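Local coordinates for protein CocE/NonD family hydrolase (Staphylococcus aureus subsp. aureus COL, PDB 3III) that probably hydrolyses ester or amide bonds as an alpha/beta-hydrolase of the CocE/NonD family, at residues L457-D465 and W475-L484. Residues are numbered along the deposited sequence; the frame is centred on the assembly and turned at random.
Sequences LRVSHRELD and WHKHETELKL
H461 reaches across to H478 and E481 through the two nitrogens of one ring. Its CB rests against the H478 ring, 3.6 Å from H478 ND1, and its CG lies 3.7 Å from that same atom. With CG turned away from its own carbonyl carbon (chi1 -70°), the ring presents one nitrogen to each partner. H461 ND1 shares a 3.0 Å hydrogen bond with H478 ND1, in which either could be the donor; the two rings meet rim to rim with planes at 59°. CE1 lies between the two partners, 3.6 Å from E481 OE2, and CD2 runs beside E481 CG at 4.0 Å. At the tip, H461 NE2 donates to E481 OE2 over 2.6 Å, on the anti side of the carboxylate. Two partners thus fix the ring's rotation. R462 NH1 grips two carbonyls, V459 O in its own turn and L482 O across the contact. L457 CD1 sits 3.8 Å above the centre of the H476 ring, a CH-pi contact. L482 N to S460 O holds the 3-10 turn, while K477 N to E463 O and D465 N to W475 O flank a single bridge between L464 and H476. H478, edge-to-face with Y199, and W475, in cation-pi contact with R276, carry this irregular connection of the C-terminal beta-sandwich onto helices 198-203 and 275-284 of the catalytic domain, an interdomain contact.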
loop_
_atom_site.group_PDB
_atom_site.type_symbol
_atom_site.label_atom_id
_atom_site.label_comp_id
_atom_site.label_asym_id
_atom_site.label_seq_id
_atom_site.Cartn_x
_atom_site.Cartn_y
_atom_site.Cartn_z
ATOM N N LEU A 457 7.549 11.387 12.276
ATOM C CA LEU A 457 8.900 11.069 12.699
ATOM C C LEU A 457 9.076 11.132 14.224
ATOM O O LEU A 457 8.684 12.080 14.838
ATOM C CB LEU A 457 9.888 12.049 12.081
ATOM C CG LEU A 457 11.381 11.773 12.376
ATOM C CD1 LEU A 457 11.833 10.444 11.690
ATOM C CD2 LEU A 457 12.264 12.980 11.961
ATOM N N ARG A 458 9.733 10.131 14.780
ATOM C CA ARG A 458 10.234 10.173 16.148
ATOM C C ARG A 458 11.650 10.750 16.041
ATOM O O ARG A 458 12.533 10.259 15.300
ATOM C CB ARG A 458 10.168 8.781 16.769
ATOM C CG ARG A 458 10.721 8.697 18.204
ATOM C CD ARG A 458 10.293 7.409 18.871
ATOM N NE ARG A 458 8.889 7.469 19.265
ATOM C CZ ARG A 458 8.232 6.506 19.881
ATOM N NH1 ARG A 458 8.814 5.365 20.200
ATOM N NH2 ARG A 458 6.959 6.683 20.169
ATOM N N VAL A 459 11.847 11.876 16.710
ATOM C CA VAL A 459 13.057 12.679 16.498
ATOM C C VAL A 459 14.346 11.950 16.912
ATOM O O VAL A 459 15.391 12.139 16.301
ATOM C CB VAL A 459 12.866 14.098 17.141
ATOM C CG1 VAL A 459 14.162 14.927 17.152
ATOM C CG2 VAL A 459 11.721 14.828 16.386
ATOM N N SER A 460 14.291 11.079 17.915
ATOM C CA SER A 460 15.470 10.243 18.224
ATOM C C SER A 460 15.870 9.317 17.034
ATOM O O SER A 460 17.003 8.856 16.957
ATOM C CB SER A 460 15.267 9.412 19.488
ATOM O OG SER A 460 14.276 8.451 19.279
ATOM N N HIS A 461 14.964 9.142 16.078
ATOM C CA HIS A 461 15.235 8.359 14.859
ATOM C C HIS A 461 15.588 9.192 13.634
ATOM O O HIS A 461 15.559 8.694 12.490
ATOM C CB HIS A 461 13.986 7.537 14.547
ATOM C CG HIS A 461 13.745 6.430 15.522
ATOM N ND1 HIS A 461 13.426 5.136 15.135
ATOM C CD2 HIS A 461 13.807 6.415 16.872
ATOM C CE1 HIS A 461 13.272 4.386 16.211
ATOM N NE2 HIS A 461 13.505 5.134 17.281
ATOM N N ARG A 462 15.903 10.456 13.837
ATOM C CA ARG A 462 16.108 11.389 12.706
ATOM C C ARG A 462 17.313 11.142 11.782
ATOM O O ARG A 462 17.441 11.789 10.724
ATOM C CB ARG A 462 16.265 12.824 13.251
ATOM C CG ARG A 462 17.524 13.026 14.066
ATOM C CD ARG A 462 17.493 14.402 14.795
ATOM N NE ARG A 462 18.660 14.594 15.680
ATOM C CZ ARG A 462 18.804 14.072 16.900
ATOM N NH1 ARG A 462 17.867 13.314 17.461
ATOM N NH2 ARG A 462 19.901 14.319 17.566
ATOM N N GLU A 463 18.258 10.333 12.201
ATOM C CA GLU A 463 19.525 10.269 11.459
ATOM C C GLU A 463 19.282 9.705 10.051
ATOM O O GLU A 463 18.703 8.622 9.881
ATOM C CB GLU A 463 20.554 9.363 12.173
ATOM C CG GLU A 463 21.937 9.311 11.400
ATOM C CD GLU A 463 22.943 8.279 11.944
ATOM O OE1 GLU A 463 22.542 7.332 12.648
ATOM O OE2 GLU A 463 24.138 8.378 11.604
ATOM N N LEU A 464 19.705 10.464 9.049
ATOM C CA LEU A 464 19.444 10.150 7.647
ATOM C C LEU A 464 20.449 9.149 7.072
ATOM O O LEU A 464 21.605 9.169 7.415
ATOM C CB LEU A 464 19.506 11.480 6.840
ATOM C CG LEU A 464 18.414 12.523 7.055
ATOM C CD1 LEU A 464 18.739 13.854 6.356
ATOM C CD2 LEU A 464 17.023 11.942 6.586
ATOM N N ASP A 465 19.969 8.235 6.232
ATOM C CA ASP A 465 20.794 7.447 5.323
ATOM C C ASP A 465 21.121 8.376 4.175
ATOM O O ASP A 465 20.272 8.696 3.315
ATOM C CB ASP A 465 20.020 6.234 4.791
ATOM C CG ASP A 465 20.875 5.299 4.000
ATOM O OD1 ASP A 465 21.662 5.797 3.177
ATOM O OD2 ASP A 465 20.763 4.046 4.205
ATOM N N TRP A 475 15.323 9.470 3.906
ATOM C CA TRP A 475 15.403 8.078 4.284
ATOM C C TRP A 475 16.169 7.982 5.582
ATOM O O TRP A 475 17.350 8.368 5.654
ATOM C CB TRP A 475 16.100 7.287 3.198
ATOM C CG TRP A 475 15.837 5.793 3.229
ATOM C CD1 TRP A 475 16.293 4.905 4.129
ATOM C CD2 TRP A 475 15.115 5.042 2.246
ATOM N NE1 TRP A 475 15.889 3.614 3.798
ATOM C CE2 TRP A 475 15.131 3.693 2.652
ATOM C CE3 TRP A 475 14.435 5.391 1.066
ATOM C CZ2 TRP A 475 14.540 2.695 1.907
ATOM C CZ3 TRP A 475 13.809 4.384 0.336
ATOM C CH2 TRP A 475 13.876 3.051 0.768
ATOM N N HIS A 476 15.520 7.408 6.598
ATOM C CA HIS A 476 16.089 7.340 7.951
ATOM C C HIS A 476 16.664 5.966 8.167
ATOM O O HIS A 476 16.049 4.994 7.792
ATOM C CB HIS A 476 15.028 7.678 8.965
ATOM C CG HIS A 476 14.478 9.060 8.776
ATOM N ND1 HIS A 476 13.282 9.304 8.138
ATOM C CD2 HIS A 476 15.012 10.273 9.051
ATOM C CE1 HIS A 476 13.078 10.612 8.066
ATOM N NE2 HIS A 476 14.117 11.226 8.614
ATOM N N LYS A 477 17.887 5.908 8.705
ATOM C CA LYS A 477 18.538 4.653 9.015
ATOM C C LYS A 477 17.782 3.810 10.020
ATOM O O LYS A 477 17.734 2.579 9.881
ATOM C CB LYS A 477 19.956 4.888 9.539
ATOM C CG LYS A 477 20.902 5.454 8.538
ATOM C CD LYS A 477 22.250 5.616 9.220
ATOM C CE LYS A 477 23.304 6.075 8.269
ATOM N NZ LYS A 477 24.630 6.143 8.901
ATOM N N HIS A 478 17.231 4.465 11.051
ATOM C CA HIS A 478 16.560 3.767 12.159
ATOM C C HIS A 478 17.495 2.755 12.809
ATOM O O HIS A 478 17.078 1.671 13.232
ATOM C CB HIS A 478 15.242 3.099 11.699
ATOM C CG HIS A 478 14.176 4.075 11.289
ATOM N ND1 HIS A 478 13.541 4.902 12.181
ATOM C CD2 HIS A 478 13.619 4.334 10.079
ATOM C CE1 HIS A 478 12.640 5.624 11.543
ATOM N NE2 HIS A 478 12.681 5.316 10.260
ATOM N N GLU A 479 18.769 3.118 12.898
ATOM C CA GLU A 479 19.782 2.229 13.433
ATOM C C GLU A 479 20.017 2.437 14.936
ATOM O O GLU A 479 20.171 1.466 15.698
ATOM C CB GLU A 479 21.108 2.425 12.685
ATOM C CG GLU A 479 22.247 1.559 13.130
ATOM C CD GLU A 479 23.427 1.689 12.162
ATOM O OE1 GLU A 479 23.772 2.815 11.746
ATOM O OE2 GLU A 479 23.968 0.654 11.739
ATOM N N THR A 480 20.118 3.684 15.349
ATOM C CA THR A 480 20.281 3.953 16.760
ATOM C C THR A 480 19.453 5.169 17.154
ATOM O O THR A 480 19.153 6.018 16.323
ATOM C CB THR A 480 21.761 4.193 17.133
ATOM O OG1 THR A 480 22.298 5.148 16.221
ATOM C CG2 THR A 480 22.644 2.826 17.127
ATOM N N GLU A 481 19.102 5.265 18.427
ATOM C CA GLU A 481 18.331 6.431 18.942
ATOM C C GLU A 481 19.236 7.549 19.371
ATOM O O GLU A 481 20.155 7.359 20.122
ATOM C CB GLU A 481 17.371 6.020 20.104
ATOM C CG GLU A 481 16.345 4.978 19.589
ATOM C CD GLU A 481 15.089 4.735 20.404
ATOM O OE1 GLU A 481 15.124 4.809 21.655
ATOM O OE2 GLU A 481 14.059 4.389 19.745
ATOM N N LEU A 482 18.966 8.740 18.893
ATOM C CA LEU A 482 19.710 9.901 19.306
ATOM C C LEU A 482 18.811 10.724 20.224
ATOM O O LEU A 482 18.106 11.619 19.766
ATOM C CB LEU A 482 20.162 10.728 18.100
ATOM C CG LEU A 482 21.252 10.010 17.263
ATOM C CD1 LEU A 482 21.596 10.824 15.981
ATOM C CD2 LEU A 482 22.476 9.649 18.111
ATOM N N LYS A 483 18.822 10.417 21.525
ATOM C CA LYS A 483 17.889 11.078 22.447
ATOM C C LYS A 483 18.319 12.528 22.634
ATOM O O LYS A 483 19.476 12.921 22.374
ATOM C CB LYS A 483 17.740 10.297 23.779
ATOM C CG LYS A 483 17.015 8.877 23.657
ATOM C CD LYS A 483 15.485 8.983 23.321
ATOM C CE LYS A 483 14.716 7.660 23.581
ATOM N NZ LYS A 483 13.259 7.617 23.107
ATOM N N LEU A 484 17.403 13.351 23.083
ATOM C CA LEU A 484 17.694 14.789 23.153
ATOM C C LEU A 484 17.981 15.271 24.574
ATOM O O LEU A 484 17.466 14.704 25.525
ATOM C CB LEU A 484 16.509 15.594 22.612
ATOM C CG LEU A 484 16.011 15.364 21.185
ATOM C CD1 LEU A 484 14.535 15.828 21.010
ATOM C CD2 LEU A 484 16.921 15.994 20.158
HETATM O O HOH W 1 11.635 4.256 20.130
HETATM O O HOH W 2 17.458 7.300 11.736
HETATM O O HOH W 3 16.008 13.744 9.697
HETATM O O HOH W 4 20.785 14.019 20.331
HETATM O O HOH W 5 19.962 5.708 13.054
HETATM O O HOH W 6 23.507 4.845 13.736
#